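PDB 5FW4: Dye-decolorizing peroxidase Tfu_3078, which uses a non-covalently bound heme b to oxidise many compounds with hydrogen peroxide, reacting strongly with anthraquinone dyes and modestly with guaiacol and azo dyes. Local coordinates for residues A[105-110]-A[205-210]; A[112-117]-A[124-129]; A[413-416]-A[422-425]. All blocks are in the same frame, centred on the assembly; numbering follows the deposited sequence.

Contact 1 of 3, residues A[105-110]-A[205-210]; sequences AAALRS and AAAADA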
ATOM      1  N   ALA A 105     -29.086   2.930  10.608  1.00 33.91           N
ATOM      2  CA  ALA A 105     -29.978   2.771   9.466  1.00 33.84           C
ATOM      3  C   ALA A 105     -29.453   3.560   8.281  1.00 32.55           C
ATOM      4  O   ALA A 105     -29.426   3.063   7.160  1.00 31.25           O
ATOM      5  CB  ALA A 105     -31.406   3.204   9.822  1.00 35.74           C
ATOM      6  N   ALA A 106     -29.049   4.798   8.541  1.00 34.19           N
ATOM      7  CA  ALA A 106     -28.529   5.680   7.500  1.00 34.53           C
ATOM      8  C   ALA A 106     -27.240   5.079   6.914  1.00 32.74           C
ATOM      9  O   ALA A 106     -27.120   4.898   5.708  1.00 33.76           O
ATOM     10  CB  ALA A 106     -28.242   7.055   8.078  1.00 35.55           C
ATOM     11  N   ALA A 107     -26.291   4.770   7.792  1.00 29.89           N
ATOM     12  CA  ALA A 107     -24.994   4.213   7.373  1.00 28.41           C
ATOM     13  C   ALA A 107     -25.241   3.032   6.495  1.00 26.32           C
ATOM     14  O   ALA A 107     -24.754   3.001   5.386  1.00 25.27           O
ATOM     15  CB  ALA A 107     -24.147   3.823   8.571  1.00 26.90           C
ATOM     16  N   LEU A 108     -26.048   2.091   6.972  1.00 27.59           N
ATOM     17  CA  LEU A 108     -26.192   0.789   6.287  1.00 27.92           C
ATOM     18  C   LEU A 108     -26.929   0.942   4.957  1.00 28.49           C
ATOM     19  O   LEU A 108     -26.579   0.327   3.971  1.00 27.54           O
ATOM     20  CB  LEU A 108     -26.853  -0.253   7.209  1.00 28.76           C
ATOM     21  CG  LEU A 108     -26.009  -0.771   8.379  1.00 28.99           C
ATOM     22  CD1 LEU A 108     -26.871  -1.445   9.427  1.00 30.42           C
ATOM     23  CD2 LEU A 108     -24.955  -1.761   7.898  1.00 28.51           C
ATOM     24  N   ARG A 109     -27.961   1.786   4.922  1.00 29.65           N
ATOM     25  CA  ARG A 109     -28.615   2.090   3.667  1.00 30.08           C
ATOM     26  C   ARG A 109     -27.662   2.739   2.661  1.00 28.57           C
ATOM     27  O   ARG A 109     -27.621   2.345   1.496  1.00 28.59           O
ATOM     28  CB  ARG A 109     -29.841   3.000   3.882  1.00 32.31           C
ATOM     29  CG  ARG A 109     -30.714   3.055   2.640  1.00 35.03           C
ATOM     30  CD  ARG A 109     -31.919   3.956   2.842  1.00 37.24           C
ATOM     31  NE  ARG A 109     -32.981   3.337   3.632  1.00 40.27           N
ATOM     32  CZ  ARG A 109     -33.934   2.528   3.154  1.00 42.43           C
ATOM     33  NH1 ARG A 109     -33.964   2.157   1.879  1.00 43.23           N
ATOM     34  NH2 ARG A 109     -34.863   2.059   3.976  1.00 44.21           N
ATOM     35  N   SER A 110     -26.903   3.742   3.074  1.00 28.32           N
ATOM     36  CA  SER A 110     -26.055   4.464   2.119  1.00 27.98           C
ATOM     37  C   SER A 110     -25.032   3.496   1.542  1.00 27.06           C
ATOM     38  O   SER A 110     -24.737   3.456   0.327  1.00 25.15           O
ATOM     39  CB  SER A 110     -25.291   5.585   2.818  1.00 28.69           C
ATOM     40  OG  SER A 110     -26.144   6.466   3.492  1.00 31.05           O
ATOM     41  N   ALA A 205     -17.298   8.568   2.809  1.00 21.52           N
ATOM     42  CA  ALA A 205     -18.103   9.826   2.679  1.00 23.56           C
ATOM     43  C   ALA A 205     -19.611   9.626   2.759  1.00 26.07           C
ATOM     44  O   ALA A 205     -20.346  10.532   3.201  1.00 26.79           O
ATOM     45  CB  ALA A 205     -17.755  10.483   1.359  1.00 24.26           C
ATOM     46  N   ALA A 206     -20.093   8.489   2.253  1.00 26.45           N
ATOM     47  CA  ALA A 206     -21.512   8.197   2.224  1.00 27.53           C
ATOM     48  C   ALA A 206     -22.116   8.043   3.603  1.00 29.17           C
ATOM     49  O   ALA A 206     -23.329   8.224   3.758  1.00 30.41           O
ATOM     50  CB  ALA A 206     -21.818   6.976   1.376  1.00 26.58           C
ATOM     51  N   ALA A 207     -21.289   7.719   4.593  1.00 28.39           N
ATOM     52  CA  ALA A 207     -21.745   7.609   5.977  1.00 29.74           C
ATOM     53  C   ALA A 207     -20.929   8.499   6.934  1.00 28.70           C
ATOM     54  O   ALA A 207     -20.895   8.252   8.142  1.00 27.64           O
ATOM     55  CB  ALA A 207     -21.701   6.128   6.411  1.00 31.08           C
ATOM     56  N   ALA A 208     -20.319   9.568   6.405  1.00 30.72           N
ATOM     57  CA  ALA A 208     -19.444  10.446   7.211  1.00 31.33           C
ATOM     58  C   ALA A 208     -20.107  11.049   8.460  1.00 32.58           C
ATOM     59  O   ALA A 208     -19.465  11.190   9.503  1.00 31.09           O
ATOM     60  CB  ALA A 208     -18.864  11.560   6.355  1.00 31.40           C
ATOM     61  N   ASP A 209     -21.379  11.431   8.355  1.00 34.37           N
ATOM     62  CA  ASP A 209     -22.049  12.095   9.467  1.00 35.45           C
ATOM     63  C   ASP A 209     -22.324  11.078  10.566  1.00 35.26           C
ATOM     64  O   ASP A 209     -22.271  11.410  11.765  1.00 36.79           O
ATOM     65  CB  ASP A 209     -23.369  12.743   9.026  1.00 38.18           C
ATOM     66  CG  ASP A 209     -23.170  13.978   8.171  1.00 43.08           C
ATOM     67  OD1 ASP A 209     -22.061  14.560   8.189  1.00 44.33           O
ATOM     68  OD2 ASP A 209     -24.146  14.394   7.488  1.00 45.92           O
ATOM     69  N   ALA A 210     -22.572   9.837  10.155  1.00 31.24           N
ATOM     70  CA  ALA A 210     -23.105   8.820  11.038  1.00 29.55           C
ATOM     71  C   ALA A 210     -22.030   7.925  11.692  1.00 27.80           C
ATOM     72  O   ALA A 210     -22.327   7.201  12.651  1.00 26.66           O
ATOM     73  CB  ALA A 210     -24.056   7.949  10.231  1.00 30.32           C
TER

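Contact 2 of 3, residues A[112-117]-A[124-129]; sequences TELAAR and HDIAEG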
ATOM      1  N   THR A 112     -25.149   0.157   1.387  1.00 27.19           N
ATOM      2  CA  THR A 112     -25.781  -0.839   0.541  1.00 28.19           C
ATOM      3  C   THR A 112     -26.026  -0.275  -0.838  1.00 28.78           C
ATOM      4  O   THR A 112     -25.706  -0.901  -1.839  1.00 28.50           O
ATOM      5  CB  THR A 112     -27.108  -1.369   1.138  1.00 29.95           C
ATOM      6  OG1 THR A 112     -26.866  -2.054   2.381  1.00 30.16           O
ATOM      7  CG2 THR A 112     -27.789  -2.344   0.154  1.00 31.00           C
ATOM      8  N   GLU A 113     -26.597   0.918  -0.887  1.00 29.26           N
ATOM      9  CA  GLU A 113     -26.956   1.519  -2.146  1.00 31.19           C
ATOM     10  C   GLU A 113     -25.731   1.882  -2.960  1.00 30.22           C
ATOM     11  O   GLU A 113     -25.726   1.709  -4.177  1.00 30.09           O
ATOM     12  CB  GLU A 113     -27.881   2.733  -1.905  1.00 32.72           C
ATOM     13  CG  GLU A 113     -29.207   2.318  -1.298  1.00 35.31           C
ATOM     14  CD  GLU A 113     -30.194   3.471  -1.084  1.00 38.67           C
ATOM     15  OE1 GLU A 113     -29.927   4.637  -1.472  1.00 40.43           O
ATOM     16  OE2 GLU A 113     -31.263   3.188  -0.513  1.00 42.67           O
ATOM     17  N   LEU A 114     -24.682   2.348  -2.293  1.00 29.60           N
ATOM     18  CA  LEU A 114     -23.452   2.672  -2.985  1.00 30.32           C
ATOM     19  C   LEU A 114     -22.692   1.403  -3.408  1.00 29.32           C
ATOM     20  O   LEU A 114     -22.186   1.358  -4.519  1.00 28.49           O
ATOM     21  CB  LEU A 114     -22.530   3.566  -2.154  1.00 31.10           C
ATOM     22  CG  LEU A 114     -21.257   3.978  -2.892  1.00 31.98           C
ATOM     23  CD1 LEU A 114     -21.573   4.637  -4.243  1.00 34.10           C
ATOM     24  CD2 LEU A 114     -20.417   4.927  -2.035  1.00 33.14           C
ATOM     25  N   ALA A 115     -22.634   0.375  -2.563  1.00 29.04           N
ATOM     26  CA  ALA A 115     -22.057  -0.904  -3.010  1.00 28.78           C
ATOM     27  C   ALA A 115     -22.774  -1.420  -4.277  1.00 31.25           C
ATOM     28  O   ALA A 115     -22.128  -1.986  -5.187  1.00 31.99           O
ATOM     29  CB  ALA A 115     -22.124  -1.950  -1.918  1.00 27.77           C
ATOM     30  N   ALA A 116     -24.097  -1.224  -4.344  1.00 30.72           N
ATOM     31  CA  ALA A 116     -24.854  -1.596  -5.544  1.00 32.36           C
ATOM     32  C   ALA A 116     -24.318  -0.884  -6.781  1.00 31.86           C
ATOM     33  O   ALA A 116     -24.082  -1.509  -7.791  1.00 34.59           O
ATOM     34  CB  ALA A 116     -26.348  -1.314  -5.375  1.00 32.43           C
ATOM     35  N   ARG A 117     -24.131   0.423  -6.694  1.00 31.76           N
ATOM     36  CA  ARG A 117     -23.684   1.187  -7.827  1.00 32.98           C
ATOM     37  C   ARG A 117     -22.288   0.803  -8.210  1.00 32.45           C
ATOM     38  O   ARG A 117     -22.007   0.631  -9.402  1.00 29.81           O
ATOM     39  CB  ARG A 117     -23.747   2.678  -7.545  1.00 32.82           C
ATOM     40  CG  ARG A 117     -25.147   3.154  -7.262  1.00 34.59           C
ATOM     41  CD  ARG A 117     -25.173   4.662  -7.254  1.00 35.07           C
ATOM     42  NE  ARG A 117     -24.869   5.151  -8.582  1.00 35.82           N
ATOM     43  CZ  ARG A 117     -24.597   6.420  -8.874  1.00 37.47           C
ATOM     44  NH1 ARG A 117     -24.566   7.363  -7.928  1.00 36.45           N
ATOM     45  NH2 ARG A 117     -24.340   6.749 -10.134  1.00 38.49           N
ATOM     46  N   HIS A 124     -15.455   6.613 -10.887  1.00 32.38           N
ATOM     47  CA  HIS A 124     -15.414   7.789 -11.754  1.00 35.35           C
ATOM     48  C   HIS A 124     -16.667   7.913 -12.618  1.00 38.67           C
ATOM     49  O   HIS A 124     -16.894   8.974 -13.211  1.00 37.55           O
ATOM     50  CB  HIS A 124     -14.145   7.843 -12.622  1.00 34.84           C
ATOM     51  CG  HIS A 124     -13.757   6.535 -13.231  1.00 34.79           C
ATOM     52  ND1 HIS A 124     -13.179   5.509 -12.503  1.00 34.80           N
ATOM     53  CD2 HIS A 124     -13.827   6.094 -14.512  1.00 35.55           C
ATOM     54  CE1 HIS A 124     -12.926   4.492 -13.307  1.00 33.75           C
ATOM     55  NE2 HIS A 124     -13.301   4.823 -14.531  1.00 35.51           N
ATOM     56  N   ASP A 125     -17.486   6.860 -12.679  1.00 39.17           N
ATOM     57  CA  ASP A 125     -18.856   6.986 -13.244  1.00 42.10           C
ATOM     58  C   ASP A 125     -19.824   7.618 -12.224  1.00 42.85           C
ATOM     59  O   ASP A 125     -20.788   8.304 -12.586  1.00 42.63           O
ATOM     60  CB  ASP A 125     -19.385   5.615 -13.695  1.00 43.72           C
ATOM     61  CG  ASP A 125     -18.461   4.923 -14.687  1.00 43.38           C
ATOM     62  OD1 ASP A 125     -17.909   5.617 -15.566  1.00 44.52           O
ATOM     63  OD2 ASP A 125     -18.280   3.684 -14.584  1.00 42.61           O
ATOM     64  N   ILE A 126     -19.553   7.399 -10.944  1.00 42.06           N
ATOM     65  CA  ILE A 126     -20.409   7.901  -9.856  1.00 45.27           C
ATOM     66  C   ILE A 126     -20.219   9.389  -9.550  1.00 45.29           C
ATOM     67  O   ILE A 126     -21.136  10.065  -9.056  1.00 44.48           O
ATOM     68  CB  ILE A 126     -20.165   7.045  -8.587  1.00 47.10           C
ATOM     69  CG1 ILE A 126     -20.898   5.714  -8.759  1.00 47.37           C
ATOM     70  CG2 ILE A 126     -20.586   7.744  -7.288  1.00 48.23           C
ATOM     71  CD1 ILE A 126     -20.245   4.585  -8.017  1.00 48.20           C
ATOM     72  N   ALA A 127     -19.030   9.897  -9.832  1.00 43.18           N
ATOM     73  CA  ALA A 127     -18.692  11.259  -9.469  1.00 43.31           C
ATOM     74  C   ALA A 127     -17.613  11.776 -10.381  1.00 41.23           C
ATOM     75  O   ALA A 127     -16.712  11.028 -10.758  1.00 41.94           O
ATOM     76  CB  ALA A 127     -18.212  11.301  -8.029  1.00 42.91           C
ATOM     77  N   GLU A 128     -17.710  13.051 -10.732  1.00 38.49           N
ATOM     78  CA  GLU A 128     -16.670  13.735 -11.488  1.00 37.53           C
ATOM     79  C   GLU A 128     -15.418  13.878 -10.638  1.00 32.39           C
ATOM     80  O   GLU A 128     -15.485  13.941  -9.412  1.00 31.22           O
ATOM     81  CB  GLU A 128     -17.130  15.149 -11.915  1.00 40.20           C
ATOM     82  CG  GLU A 128     -18.071  15.250 -13.102  1.00 43.66           C
ATOM     83  CD  GLU A 128     -18.651  16.675 -13.315  1.00 48.96           C
ATOM     84  OE1 GLU A 128     -19.618  17.069 -12.616  1.00 51.00           O
ATOM     85  OE2 GLU A 128     -18.175  17.407 -14.218  1.00 50.17           O
ATOM     86  N   GLY A 129     -14.269  13.954 -11.296  1.00 29.85           N
ATOM     87  CA  GLY A 129     -13.031  14.306 -10.625  1.00 28.15           C
ATOM     88  C   GLY A 129     -12.482  13.190  -9.727  1.00 26.73           C
ATOM     89  O   GLY A 129     -11.687  13.460  -8.871  1.00 26.15           O
TER

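Contact 3 of 3, residues A[413-416]-A[422-425]; sequences AVPA and YLGQ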
ATOM      1  N   ALA A 413     -20.291  -9.832  11.569  1.00 26.87           N
ATOM      2  CA  ALA A 413     -21.357 -10.579  10.946  1.00 27.70           C
ATOM      3  C   ALA A 413     -21.592  -9.939   9.608  1.00 27.65           C
ATOM      4  O   ALA A 413     -21.767  -8.717   9.546  1.00 30.21           O
ATOM      5  CB  ALA A 413     -22.631 -10.527  11.814  1.00 27.75           C
ATOM      6  N   VAL A 414     -21.575 -10.741   8.546  1.00 27.92           N
ATOM      7  CA  VAL A 414     -21.739 -10.253   7.188  1.00 26.87           C
ATOM      8  C   VAL A 414     -23.029 -10.877   6.672  1.00 28.46           C
ATOM      9  O   VAL A 414     -23.062 -12.068   6.314  1.00 28.17           O
ATOM     10  CB  VAL A 414     -20.497 -10.606   6.334  1.00 26.21           C
ATOM     11  CG1 VAL A 414     -20.723 -10.353   4.857  1.00 25.01           C
ATOM     12  CG2 VAL A 414     -19.266  -9.846   6.861  1.00 26.90           C
ATOM     13  N   PRO A 415     -24.122 -10.084   6.659  1.00 29.00           N
ATOM     14  CA  PRO A 415     -25.408 -10.675   6.328  1.00 30.56           C
ATOM     15  C   PRO A 415     -25.609 -10.907   4.846  1.00 30.05           C
ATOM     16  O   PRO A 415     -24.989 -10.239   4.020  1.00 29.10           O
ATOM     17  CB  PRO A 415     -26.408  -9.632   6.829  1.00 30.92           C
ATOM     18  CG  PRO A 415     -25.669  -8.345   6.651  1.00 30.06           C
ATOM     19  CD  PRO A 415     -24.262  -8.660   7.029  1.00 29.82           C
ATOM     20  N   ALA A 416     -26.502 -11.841   4.540  1.00 31.30           N
ATOM     21  CA  ALA A 416     -26.859 -12.136   3.178  1.00 33.35           C
ATOM     22  C   ALA A 416     -27.632 -10.969   2.585  1.00 35.18           C
ATOM     23  O   ALA A 416     -28.549 -10.420   3.221  1.00 34.40           O
ATOM     24  CB  ALA A 416     -27.674 -13.405   3.104  1.00 34.20           C
ATOM     25  N   TYR A 422     -32.055  -3.218   2.318  1.00 41.86           N
ATOM     26  CA  TYR A 422     -30.681  -2.893   2.603  1.00 39.28           C
ATOM     27  C   TYR A 422     -30.068  -3.883   3.626  1.00 36.29           C
ATOM     28  O   TYR A 422     -30.768  -4.617   4.335  1.00 34.70           O
ATOM     29  CB  TYR A 422     -30.516  -1.417   3.004  1.00 38.88           C
ATOM     30  CG  TYR A 422     -30.940  -1.051   4.406  1.00 40.04           C
ATOM     31  CD1 TYR A 422     -30.125  -1.333   5.492  1.00 38.96           C
ATOM     32  CD2 TYR A 422     -32.143  -0.396   4.638  1.00 41.47           C
ATOM     33  CE1 TYR A 422     -30.501  -0.995   6.771  1.00 38.84           C
ATOM     34  CE2 TYR A 422     -32.520  -0.040   5.910  1.00 41.75           C
ATOM     35  CZ  TYR A 422     -31.701  -0.343   6.971  1.00 39.74           C
ATOM     36  OH  TYR A 422     -32.080   0.000   8.235  1.00 37.99           O
ATOM     37  N   LEU A 423     -28.743  -3.900   3.649  1.00 35.64           N
ATOM     38  CA  LEU A 423     -27.975  -4.885   4.411  1.00 33.25           C
ATOM     39  C   LEU A 423     -28.157  -4.646   5.884  1.00 33.33           C
ATOM     40  O   LEU A 423     -27.885  -3.552   6.377  1.00 33.75           O
ATOM     41  CB  LEU A 423     -26.488  -4.792   4.034  1.00 32.27           C
ATOM     42  CG  LEU A 423     -26.255  -5.243   2.596  1.00 31.85           C
ATOM     43  CD1 LEU A 423     -24.913  -4.796   2.049  1.00 31.59           C
ATOM     44  CD2 LEU A 423     -26.443  -6.759   2.514  1.00 32.62           C
ATOM     45  N   GLY A 424     -28.673  -5.664   6.571  1.00 33.47           N
ATOM     46  CA  GLY A 424     -28.986  -5.587   7.990  1.00 34.24           C
ATOM     47  C   GLY A 424     -30.287  -4.822   8.308  1.00 35.74           C
ATOM     48  O   GLY A 424     -30.523  -4.464   9.466  1.00 34.45           O
ATOM     49  N   GLN A 425     -31.124  -4.576   7.301  1.00 36.89           N
ATOM     50  CA  GLN A 425     -32.396  -3.866   7.539  1.00 40.56           C
ATOM     51  C   GLN A 425     -33.278  -4.665   8.526  1.00 42.08           C
ATOM     52  O   GLN A 425     -33.958  -4.073   9.364  1.00 42.33           O
ATOM     53  CB  GLN A 425     -33.144  -3.594   6.220  1.00 40.74           C
ATOM     54  CG  GLN A 425     -34.390  -2.722   6.373  1.00 42.32           C
ATOM     55  CD  GLN A 425     -34.941  -2.179   5.049  1.00 43.75           C
ATOM     56  OE1 GLN A 425     -34.539  -2.580   3.958  1.00 41.87           O
ATOM     57  NE2 GLN A 425     -35.889  -1.260   5.156  1.00 47.00           N
TER

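Contact 1 of 3, residues A[105-110]-A[205-210]
The backbone carbonyl O of A106 accepts two bonds from S110, the residue that also meets A206 of the facing segment. S110 N supplies the regular helical bond at 2.9 Å. S110 OG adds a second one, also 2.9 Å from A106 O. The contact belongs to the N-terminal ferredoxin-like half of the DyP-type peroxidase. Here helix 97-120 packs against the turn that leads from helix 193-205 into strand 211-220. The OG of S110 lies anti to its own carbonyl carbon (chi1 -56°), which folds the hydroxyl back along the helix. It reaches A106 O from above the carbonyl plane, 45° out of it. The same OG also comes within 3.3 Å of A206 O, though this pair is not a hydrogen bond. CB of S110 faces the methyl of A206. With an alanine here, A106 O would probably lose its second donor and keep just the helical N-H, and the polar atom beside A206 O would be gone.

One turn earlier A107 faces A207, alanine to alanine, and the small methyls let the backbones approach. The CA atoms of A107 and A207 are 4.9 Å apart. A207 sits in a type I turn from A205 to A208, and its CB points at the helix. W111, further along helix 97-120, also touches A207. The backbone of A210 is hydrogen-bonded to A90, and its CB lies 4.4 Å from CB of A107. The tightest apolar touch is A207 CB on A107 CA, at 3.9 Å.

Contact 2 of 3, residues A[112-117]-A[124-129]
L114 is the first residue of helix 97-120 here to touch I126. Its CG is anti to the backbone N (chi1 -177°), which brings the branched end nearer to I126. CD1 of L114 then meets CD1 of I126 at 4.0 Å, methyl against methyl. The leucine also packs on E202 and L203 of helix 193-205, so it serves two neighbours.

One turn on, R117 makes the larger part of the contact. CB of R117 lies 4.0 Å from CD1 of I126, so this methyl is shared between the leucine and the base of the arginine. The contact closes the short connection between helix 97-120 and helix 123-126, in the N-terminal half of the DyP-type fold, at the protein surface. Helix 97-120 ends, and the short helix 123-126 turns its last residue, I126, back against it. The R117 chain bends at chi3 (65°), and this brings the guanidinium flat over the isoleucine. CG1 of I126 sits 3.7 Å above the guanidinium plane, over its centre. CG2 of I126 lies nearer the NH1 end, 4.0 Å from that nitrogen. The charge of R117 is met elsewhere: NE forms a salt bridge to OE2 of E121, which is consistent with a fixed guanidinium plane.

Contact 3 of 3, residues A[413-416]-A[422-425]
P415 meets L423 and G424 through its ring. CG of P415 lies 4.0 Å from the backbone N of G424. It also packs on CB of L423 at 4.5 Å. The leucine also extends its CD2 past the proline backbone, 4.1 Å from P415 O and 4.3 Å from A416 O. CG of L423 is anti to its own carbonyl carbon (chi1 -68°), and this helps bring CD2 to the segment 413-416. No hydrogen bond joins the two segments.

The next shell fixes the shape of 422-425. These residues form a type II turn, closed by a bond of 3.0 Å from Q425 N to Y422 O. G424 takes the positive phi (77°) of the turn and is the N-cap of helix 425-428. The Q425 side chain runs out extended beside Y422. Its OE1 accepts from Y422 N at 3.0 Å, and its CB covers one face of the Y422 ring. Further out, Q71 NE2 donates to P415 O, and T112 OG1 is hydrogen-bonded to L423 N. The proline follows strand 404-414, the edge strand of its four-stranded sheet, with A413 backbone-bonded to I146 of strand 141-146 in the N-terminal sheet. L423 reaches V144 of that strand, while Y422 packs against A105, L108 and R109 of helix 97-120.

In the fold
Contacts 1 and 3 are buried, while contact 2 lies at the surface. Contacts 1 and 2 share helix 97-120 and meet where A206 packs on L114. Contact 3 reaches the same helix from the C-terminal end of the chain, where L108 packs on the L423 carbonyl. The chemistry follows the place. Contact 1 uses alanine methyls and one serine, which allow close backbones. Contact 2 relies on longer side chains, apolar methyls under a guanidinium face, as suits its surface place. Contact 3 packs a proline and a leucine round a turn. All three lie away from the heme pocket and the active-site residues.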